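Local coordinates for protein ribose-phosphate pyrophosphokinase (Thermus thermophilus, PDB 7PN0) that probably makes phosphoribosyl pyrophosphate by transferring the pyrophosphoryl group of ATP to ribose 5-phosphate, and holds ADP in this crystal, at residues Leu4-Gln9 against Glu45-Gly50; Ile221-Ser226 against Val250-Ala255; Asp257-Ser262 against Gly278-Thr283. All coordinates share one frame; numbering follows the deposited sequence.

Contact 1. Residues Leu4-Gln9 against Glu45-Gly50. With SO4 (sulfate ion), chain E.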
loop_
_atom_site.group_PDB
_atom_site.type_symbol
_atom_site.label_atom_id
_atom_site.label_comp_id
_atom_site.label_asym_id
_atom_site.label_seq_id
_atom_site.Cartn_x
_atom_site.Cartn_y
_atom_site.Cartn_z
ATOM N N LEU A 4 -27.819 -0.534 -4.725
ATOM C CA LEU A 4 -28.150 -1.751 -3.973
ATOM C C LEU A 4 -27.893 -1.508 -2.490
ATOM O O LEU A 4 -26.798 -1.018 -2.107
ATOM C CB LEU A 4 -27.292 -2.892 -4.493
ATOM C CG LEU A 4 -27.468 -3.265 -5.975
ATOM C CD1 LEU A 4 -26.580 -4.452 -6.312
ATOM C CD2 LEU A 4 -28.916 -3.641 -6.282
ATOM N N ILE A 5 -28.865 -1.850 -1.654
ATOM C CA ILE A 5 -28.724 -1.590 -0.205
ATOM C C ILE A 5 -28.886 -2.920 0.520
ATOM O O ILE A 5 -29.753 -3.726 0.110
ATOM C CB ILE A 5 -29.655 -0.449 0.256
ATOM C CG1 ILE A 5 -29.614 -0.249 1.763
ATOM C CG2 ILE A 5 -31.074 -0.566 -0.273
ATOM C CD1 ILE A 5 -29.959 1.163 2.168
ATOM N N PHE A 6 -27.984 -3.172 1.471
ATOM C CA PHE A 6 -27.978 -4.369 2.340
ATOM C C PHE A 6 -27.829 -3.952 3.790
ATOM O O PHE A 6 -27.436 -2.810 4.062
ATOM C CB PHE A 6 -26.845 -5.317 1.943
ATOM C CG PHE A 6 -26.865 -5.696 0.486
ATOM C CD1 PHE A 6 -26.234 -4.915 -0.460
ATOM C CD2 PHE A 6 -27.494 -6.859 0.071
ATOM C CE1 PHE A 6 -26.283 -5.263 -1.805
ATOM C CE2 PHE A 6 -27.487 -7.221 -1.260
ATOM C CZ PHE A 6 -26.915 -6.414 -2.198
ATOM N N SER A 7 -28.068 -4.896 4.703
ATOM C CA SER A 7 -28.072 -4.652 6.161
ATOM C C SER A 7 -27.308 -5.787 6.818
ATOM O O SER A 7 -27.438 -6.934 6.371
ATOM C CB SER A 7 -29.478 -4.533 6.695
ATOM O OG SER A 7 -29.512 -4.304 8.102
ATOM N N GLY A 8 -26.546 -5.463 7.844
ATOM C CA GLY A 8 -26.130 -6.451 8.841
ATOM C C GLY A 8 -27.249 -6.679 9.838
ATOM O O GLY A 8 -28.395 -6.280 9.523
ATOM N N GLN A 9 -26.950 -7.300 10.985
ATOM C CA GLN A 9 -27.975 -7.701 11.996
ATOM C C GLN A 9 -28.228 -6.555 12.980
ATOM O O GLN A 9 -29.246 -6.604 13.694
ATOM C CB GLN A 9 -27.573 -8.971 12.751
ATOM C CG GLN A 9 -27.327 -10.156 11.834
ATOM C CD GLN A 9 -27.155 -11.460 12.574
ATOM O OE1 GLN A 9 -27.341 -12.533 12.004
ATOM N NE2 GLN A 9 -26.844 -11.381 13.856
ATOM N N GLU A 45 -28.066 -12.835 -4.229
ATOM C CA GLU A 45 -28.136 -12.484 -5.672
ATOM C C GLU A 45 -26.934 -11.637 -6.086
ATOM O O GLU A 45 -26.224 -11.108 -5.223
ATOM C CB GLU A 45 -29.439 -11.759 -5.989
ATOM C CG GLU A 45 -30.708 -12.610 -5.754
ATOM C CD GLU A 45 -30.938 -13.867 -6.595
ATOM O OE1 GLU A 45 -31.754 -14.722 -6.141
ATOM O OE2 GLU A 45 -30.318 -14.027 -7.689
ATOM N N SER A 46 -26.729 -11.524 -7.396
ATOM C CA SER A 46 -25.576 -10.767 -7.964
ATOM C C SER A 46 -25.662 -9.317 -7.508
ATOM O O SER A 46 -26.752 -8.789 -7.457
ATOM C CB SER A 46 -25.538 -10.885 -9.452
ATOM O OG SER A 46 -24.501 -10.102 -9.952
ATOM N N LEU A 47 -24.530 -8.721 -7.121
ATOM C CA LEU A 47 -24.437 -7.246 -6.949
ATOM C C LEU A 47 -23.327 -6.712 -7.853
ATOM O O LEU A 47 -22.797 -5.628 -7.584
ATOM C CB LEU A 47 -24.263 -6.940 -5.460
ATOM C CG LEU A 47 -23.183 -7.754 -4.755
ATOM C CD1 LEU A 47 -21.873 -7.569 -5.479
ATOM C CD2 LEU A 47 -23.033 -7.363 -3.276
ATOM N N ARG A 48 -22.963 -7.488 -8.887
ATOM C CA ARG A 48 -21.877 -7.168 -9.838
ATOM C C ARG A 48 -22.091 -5.777 -10.442
ATOM O O ARG A 48 -23.208 -5.496 -10.922
ATOM C CB ARG A 48 -21.817 -8.228 -10.938
ATOM C CG ARG A 48 -20.578 -8.124 -11.809
ATOM C CD ARG A 48 -20.474 -9.271 -12.783
ATOM N NE ARG A 48 -20.179 -10.534 -12.102
ATOM C CZ ARG A 48 -18.976 -11.046 -11.960
ATOM N NH1 ARG A 48 -17.911 -10.390 -12.396
ATOM N NH2 ARG A 48 -18.845 -12.221 -11.383
ATOM N N GLU A 49 -21.054 -4.934 -10.396
ATOM C CA GLU A 49 -21.012 -3.538 -10.908
ATOM C C GLU A 49 -22.088 -2.705 -10.217
ATOM O O GLU A 49 -22.433 -1.613 -10.738
ATOM C CB GLU A 49 -21.034 -3.455 -12.435
ATOM C CG GLU A 49 -19.977 -4.316 -13.083
ATOM C CD GLU A 49 -18.530 -4.020 -12.684
ATOM O OE1 GLU A 49 -17.727 -5.004 -12.390
ATOM O OE2 GLU A 49 -18.246 -2.824 -12.487
ATOM N N GLY A 50 -22.465 -3.122 -9.005
ATOM C CA GLY A 50 -23.442 -2.385 -8.178
ATOM C C GLY A 50 -22.782 -1.277 -7.396
ATOM O O GLY A 50 -21.570 -1.364 -7.141
HETATM S S SO4 E . -22.327 -12.981 -10.084
HETATM O O1 SO4 E . -22.476 -11.690 -10.593
HETATM O O2 SO4 E . -23.581 -13.692 -10.153
HETATM O O3 SO4 E . -21.368 -13.718 -10.854
HETATM O O4 SO4 E . -21.926 -12.921 -8.692
#
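Leu4 reaches Leu47 with a single branch. Its CD1 lies 3.5 Å from Leu47 CB and 4.2 Å from Gly50 CA. Leu47 CD2 meets the Phe6 ring obliquely, 4.1 Å from Phe6 CZ. No hydrogen bond joins the two segments. The contact packs the type II beta turn Leu47-Gly50 against strand 3-7, an outermost strand of the parallel N-terminal sheet within this chain. The neighbouring strand 51-55 follows directly after the turn. Arg48 turns the other way, to a sulfate ion. Arg103 of the third subunit and Ser302 of the second also bind this ion, consistent with the regulatory anion site of class I relatives. Arg48 CB lies 3.5 Å from sulfate O1 and Arg48 CD 3.8 Å from the same oxygen. The chain then bends at chi3 (-70°), which brings the guanidinium edge round to the ion. Arg48 NE donates to O1 at 3.0 Å, nearly straight at 165°, and Arg48 NH2 donates to O3. Ser46 OG also donates to O1, and accepts from Arg48 N in an ST turn. With an alanine here the NE and NH2 bonds are gone; the sulfate would probably be held less firmly, and Asp142 of the second subunit is likely to lose its salt-bridge mate.

Contact 2. Residues Ile221-Ser226 against Val250-Ala255. With SO4 (sulfate ion), chain D; SO4 (sulfate ion), chain G.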
loop_
_atom_site.group_PDB
_atom_site.type_symbol
_atom_site.label_atom_id
_atom_site.label_comp_id
_atom_site.label_asym_id
_atom_site.label_seq_id
_atom_site.Cartn_x
_atom_site.Cartn_y
_atom_site.Cartn_z
ATOM N N ILE A 221 -26.589 9.159 24.210
ATOM C CA ILE A 221 -26.965 8.688 25.565
ATOM C C ILE A 221 -26.622 7.204 25.606
ATOM O O ILE A 221 -27.228 6.414 24.837
ATOM C CB ILE A 221 -28.443 8.973 25.833
ATOM C CG1 ILE A 221 -28.750 10.467 25.747
ATOM C CG2 ILE A 221 -28.853 8.399 27.168
ATOM C CD1 ILE A 221 -30.174 10.759 25.342
ATOM N N SER A 222 -25.638 6.851 26.427
ATOM C CA SER A 222 -25.237 5.459 26.703
ATOM C C SER A 222 -25.906 4.984 27.993
ATOM O O SER A 222 -26.984 4.351 27.901
ATOM C CB SER A 222 -23.724 5.323 26.695
ATOM O OG SER A 222 -23.093 6.269 27.563
ATOM N N THR A 223 -25.301 5.277 29.136
ATOM C CA THR A 223 -25.781 4.880 30.481
ATOM C C THR A 223 -26.709 5.946 31.076
ATOM O O THR A 223 -27.272 5.684 32.166
ATOM C CB THR A 223 -24.608 4.646 31.431
ATOM O OG1 THR A 223 -23.954 5.886 31.656
ATOM C CG2 THR A 223 -23.617 3.641 30.902
ATOM N N ALA A 224 -26.856 7.090 30.420
ATOM C CA ALA A 224 -27.657 8.256 30.881
ATOM C C ALA A 224 -27.051 8.883 32.145
ATOM O O ALA A 224 -27.748 9.694 32.759
ATOM C CB ALA A 224 -29.090 7.850 31.118
ATOM N N GLY A 225 -25.793 8.562 32.489
ATOM C CA GLY A 225 -25.067 9.169 33.630
ATOM C C GLY A 225 -24.992 10.692 33.543
ATOM O O GLY A 225 -25.371 11.370 34.537
ATOM N N SER A 226 -24.550 11.244 32.407
ATOM C CA SER A 226 -24.465 12.718 32.207
ATOM C C SER A 226 -25.865 13.363 32.097
ATOM O O SER A 226 -26.079 14.471 32.663
ATOM C CB SER A 226 -23.611 13.044 31.039
ATOM O OG SER A 226 -23.859 14.378 30.646
ATOM N N VAL A 250 -28.227 4.956 22.681
ATOM C CA VAL A 250 -27.522 3.670 22.854
ATOM C C VAL A 250 -28.189 2.908 24.029
ATOM O O VAL A 250 -28.528 1.718 23.856
ATOM C CB VAL A 250 -26.017 3.905 23.030
ATOM C CG1 VAL A 250 -25.298 2.578 23.080
ATOM C CG2 VAL A 250 -25.446 4.829 21.956
ATOM N N TYR A 251 -28.491 3.590 25.130
ATOM C CA TYR A 251 -29.427 3.096 26.194
ATOM C C TYR A 251 -28.966 1.726 26.715
ATOM O O TYR A 251 -29.656 0.694 26.577
ATOM C CB TYR A 251 -30.852 3.033 25.642
ATOM C CG TYR A 251 -31.437 4.346 25.194
ATOM C CD1 TYR A 251 -31.302 5.496 25.946
ATOM C CD2 TYR A 251 -32.196 4.422 24.041
ATOM C CE1 TYR A 251 -31.951 6.671 25.599
ATOM C CE2 TYR A 251 -32.796 5.602 23.649
ATOM C CZ TYR A 251 -32.670 6.736 24.420
ATOM O OH TYR A 251 -33.280 7.895 24.036
ATOM N N VAL A 252 -27.759 1.699 27.276
ATOM C CA VAL A 252 -27.150 0.467 27.829
ATOM C C VAL A 252 -27.131 0.549 29.364
ATOM O O VAL A 252 -27.261 1.659 29.935
ATOM C CB VAL A 252 -25.762 0.213 27.213
ATOM C CG1 VAL A 252 -25.895 -0.215 25.767
ATOM C CG2 VAL A 252 -24.840 1.425 27.353
ATOM N N GLY A 253 -26.994 -0.612 30.005
ATOM C CA GLY A 253 -26.895 -0.771 31.473
ATOM C C GLY A 253 -28.087 -0.111 32.169
ATOM O O GLY A 253 -29.233 -0.393 31.843
ATOM N N PRO A 254 -27.856 0.860 33.077
ATOM C CA PRO A 254 -28.942 1.443 33.878
ATOM C C PRO A 254 -29.720 2.574 33.181
ATOM O O PRO A 254 -30.519 3.226 33.847
ATOM C CB PRO A 254 -28.166 2.017 35.078
ATOM C CG PRO A 254 -26.842 2.455 34.476
ATOM C CD PRO A 254 -26.538 1.438 33.385
ATOM N N ALA A 255 -29.460 2.853 31.891
ATOM C CA ALA A 255 -30.028 4.057 31.231
ATOM C C ALA A 255 -31.561 4.134 31.420
ATOM O O ALA A 255 -32.060 5.214 31.758
ATOM C CB ALA A 255 -29.655 4.062 29.777
HETATM S S SO4 D . -24.827 9.901 28.904
HETATM O O1 SO4 D . -25.966 10.709 29.347
HETATM O O2 SO4 D . -24.277 10.495 27.709
HETATM O O3 SO4 D . -23.814 9.916 29.947
HETATM O O4 SO4 D . -25.244 8.556 28.584
HETATM S S SO4 G . -21.983 5.899 34.667
HETATM O O1 SO4 G . -22.666 7.140 34.451
HETATM O O2 SO4 G . -21.888 5.150 33.455
HETATM O O3 SO4 G . -20.679 6.206 35.154
HETATM O O4 SO4 G . -22.700 5.107 35.626
#
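Ile221 O is gripped by two backbone donors of the facing loop. Val250 N binds it at 2.8 Å, nearly along the C=O axis, and Tyr251 N at 3.1 Å from a tilted position. The next carbonyl, Ser222 O, takes Val252 N at 2.8 Å from above its plane. This is the tight part of the contact. Ala255 CB presses to 3.3 Å from Ser222 O, and Ala224 CB lies against Ala255. Ile221 CG2 meets the Tyr251 ring obliquely, 3.9 Å from Tyr251 CE1. The rim at Pro254 is looser: its CG is 4.0 Å from Thr223 O and its CD 4.2 Å from Thr223 CB. Nearby, Thr223 and Val252 also pack on Ala35 of the third subunit. Ser222 CB points away overall, though it brushes Val252 CG2. Ser222 N faces a sulfate. That ion accepts from backbone N-H groups, among them Ser222 N and Ala224 N at O4 and Ser226 N at O3; Leu227 N adds another. Thr223 OG1 donates to a second sulfate. A loop that wraps an anion with backbone N-H groups at the start of helix 225-236 is characteristic of the PRPP-binding loop of the phosphoribosyltransferase fold, and the first sulfate probably marks the ribose 5-phosphate site.

Contact 3. Residues Asp257-Ser262 against Gly278-Thr283; sequences DRIAKS and GPKLRT. With SO4 (sulfate ion), chain G.
Lys280 brings its ammonium to the last turn of helix 255-261. Its CG stands opposite the carbonyl carbon (chi1 -56°), and the chain bends at chi3 (-82°), which turns the tip to the helix end. Lys280 NZ donates to Ile259 O at 2.8 Å, with the donor tilted 19° from the carbonyl plane. It also lies 2.7 Å from Ser262 O and bonds to Val264 O just beyond. Carbonyl oxygens thus gather round one positive charge where the helix stops, and this polarity would be expected to favour the charged lysine. Ser262 OG turns elsewhere and bonds to Val264 N. Beside the polar cluster, Ile259 and Leu281 cross at about a right angle. Leu281 CD2 touches two methyls of Ile259, 4.0 Å from CD1 and 4.1 Å from CG2. Both residues also pack on Val267. Arg258 is extended from CG to NE and leaves the helix for a sulfate, which lies in plane at the guanidinium edge. Arg258 NH1 donates to sulfate O4 at 2.7 Å and Arg258 NH2 to O1 at 3.2 Å. Overall, the end of the connecting helix 255-261 packs on the turn and start of strand 281-284, outermost within this chain, as in the alpha/beta layering of the phosphoribosyltransferase fold.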
loop_
_atom_site.group_PDB
_atom_site.type_symbol
_atom_site.label_atom_id
_atom_site.label_comp_id
_atom_site.label_asym_id
_atom_site.label_seq_id
_atom_site.Cartn_x
_atom_site.Cartn_y
_atom_site.Cartn_z
ATOM N N ASP A 257 -33.803 2.637 33.474
ATOM C CA ASP A 257 -34.148 2.794 34.918
ATOM C C ASP A 257 -33.849 4.226 35.365
ATOM O O ASP A 257 -34.654 4.794 36.107
ATOM C CB ASP A 257 -33.383 1.811 35.813
ATOM C CG ASP A 257 -33.722 0.334 35.649
ATOM O OD1 ASP A 257 -34.756 -0.009 35.042
ATOM O OD2 ASP A 257 -32.948 -0.470 36.129
ATOM N N ARG A 258 -32.704 4.782 34.953
ATOM C CA ARG A 258 -32.241 6.122 35.389
ATOM C C ARG A 258 -33.167 7.194 34.816
ATOM O O ARG A 258 -33.543 8.128 35.536
ATOM C CB ARG A 258 -30.797 6.337 34.931
ATOM C CG ARG A 258 -29.754 5.684 35.822
ATOM C CD ARG A 258 -28.372 5.922 35.261
ATOM N NE ARG A 258 -27.322 5.492 36.156
ATOM C CZ ARG A 258 -26.020 5.566 35.886
ATOM N NH1 ARG A 258 -25.133 5.135 36.773
ATOM N NH2 ARG A 258 -25.603 6.010 34.707
ATOM N N ILE A 259 -33.507 7.071 33.536
ATOM C CA ILE A 259 -34.452 7.984 32.844
ATOM C C ILE A 259 -35.833 7.907 33.498
ATOM O O ILE A 259 -36.407 8.962 33.697
ATOM C CB ILE A 259 -34.473 7.656 31.348
ATOM C CG1 ILE A 259 -33.122 7.996 30.724
ATOM C CG2 ILE A 259 -35.616 8.361 30.649
ATOM C CD1 ILE A 259 -32.954 7.463 29.308
ATOM N N ALA A 260 -36.346 6.719 33.808
ATOM C CA ALA A 260 -37.670 6.556 34.480
ATOM C C ALA A 260 -37.641 7.261 35.845
ATOM O O ALA A 260 -38.630 7.891 36.177
ATOM C CB ALA A 260 -38.009 5.107 34.633
ATOM N N LYS A 261 -36.517 7.195 36.561
ATOM C CA LYS A 261 -36.339 7.706 37.952
ATOM C C LYS A 261 -36.154 9.221 37.920
ATOM O O LYS A 261 -36.610 9.897 38.852
ATOM C CB LYS A 261 -35.101 7.104 38.621
ATOM C CG LYS A 261 -35.333 5.857 39.465
ATOM C CD LYS A 261 -34.250 5.629 40.531
ATOM C CE LYS A 261 -34.781 5.124 41.862
ATOM N NZ LYS A 261 -35.296 3.732 41.775
ATOM N N SER A 262 -35.448 9.727 36.905
ATOM C CA SER A 262 -35.164 11.171 36.691
ATOM C C SER A 262 -36.466 11.929 36.491
ATOM O O SER A 262 -37.420 11.411 35.911
ATOM C CB SER A 262 -34.234 11.356 35.495
ATOM O OG SER A 262 -34.058 12.723 35.155
ATOM N N GLY A 278 -39.747 2.651 26.251
ATOM C CA GLY A 278 -39.779 3.362 27.545
ATOM C C GLY A 278 -40.839 4.452 27.527
ATOM O O GLY A 278 -41.056 5.069 26.484
ATOM N N PRO A 279 -41.567 4.680 28.653
ATOM C CA PRO A 279 -42.626 5.686 28.702
ATOM C C PRO A 279 -42.171 7.077 28.252
ATOM O O PRO A 279 -42.934 7.751 27.613
ATOM C CB PRO A 279 -43.023 5.735 30.189
ATOM C CG PRO A 279 -42.690 4.354 30.702
ATOM C CD PRO A 279 -41.450 3.940 29.929
ATOM N N LYS A 280 -40.969 7.507 28.601
ATOM C CA LYS A 280 -40.590 8.912 28.284
ATOM C C LYS A 280 -39.647 8.947 27.069
ATOM O O LYS A 280 -39.150 10.043 26.749
ATOM C CB LYS A 280 -39.985 9.552 29.530
ATOM C CG LYS A 280 -40.898 9.486 30.750
ATOM C CD LYS A 280 -40.454 10.346 31.894
ATOM C CE LYS A 280 -39.378 9.683 32.724
ATOM N NZ LYS A 280 -38.706 10.639 33.632
ATOM N N LEU A 281 -39.429 7.816 26.407
ATOM C CA LEU A 281 -38.501 7.761 25.238
ATOM C C LEU A 281 -39.257 8.112 23.949
ATOM O O LEU A 281 -40.334 7.615 23.755
ATOM C CB LEU A 281 -37.860 6.375 25.211
ATOM C CG LEU A 281 -37.008 6.022 26.435
ATOM C CD1 LEU A 281 -36.279 4.712 26.199
ATOM C CD2 LEU A 281 -36.021 7.126 26.768
ATOM N N ARG A 282 -38.697 8.976 23.104
ATOM C CA ARG A 282 -39.248 9.343 21.777
ATOM C C ARG A 282 -38.191 9.067 20.695
ATOM O O ARG A 282 -36.977 9.256 20.972
ATOM C CB ARG A 282 -39.638 10.812 21.778
ATOM C CG ARG A 282 -40.600 11.205 20.668
ATOM C CD ARG A 282 -42.057 10.975 21.044
ATOM N NE ARG A 282 -42.878 12.147 20.727
ATOM C CZ ARG A 282 -43.693 12.780 21.589
ATOM N NH1 ARG A 282 -43.835 12.367 22.843
ATOM N NH2 ARG A 282 -44.395 13.822 21.181
ATOM N N THR A 283 -38.640 8.649 19.516
ATOM C CA THR A 283 -37.751 8.351 18.376
ATOM C C THR A 283 -37.874 9.418 17.292
ATOM O O THR A 283 -38.991 9.796 16.930
ATOM C CB THR A 283 -38.040 6.961 17.822
ATOM O OG1 THR A 283 -37.794 6.022 18.859
ATOM C CG2 THR A 283 -37.167 6.653 16.620
HETATM S S SO4 G . -21.983 5.899 34.667
HETATM O O1 SO4 G . -22.666 7.140 34.451
HETATM O O2 SO4 G . -21.888 5.150 33.455
HETATM O O3 SO4 G . -20.679 6.206 35.154
HETATM O O4 SO4 G . -22.700 5.107 35.626
#

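Contacts 2 and 3 adjoin in the C-terminal half, their centres 11 Å apart. Thr223 O and Arg258 NH2, 3.1 Å apart, probably share a hydrogen bond. Tyr251 of contact 2 packs on contact 3, with its CE1 3.9 Å from Ile259 CD1 and its OH 3.9 Å from Leu281 CD2. One sulfate is bound by both contacts. Contact 2 lies close to a bound ADP: the Ser222 side chain is about 7 Å away and touches Arg95, a residue of the ADP pocket. Contact 1 belongs to the N-terminal half. Its centre is 33 Å from that of contact 2 and 37 Å from that of contact 3. Contacts 1 and 2 both touch the third subunit, so both reach subunit interfaces.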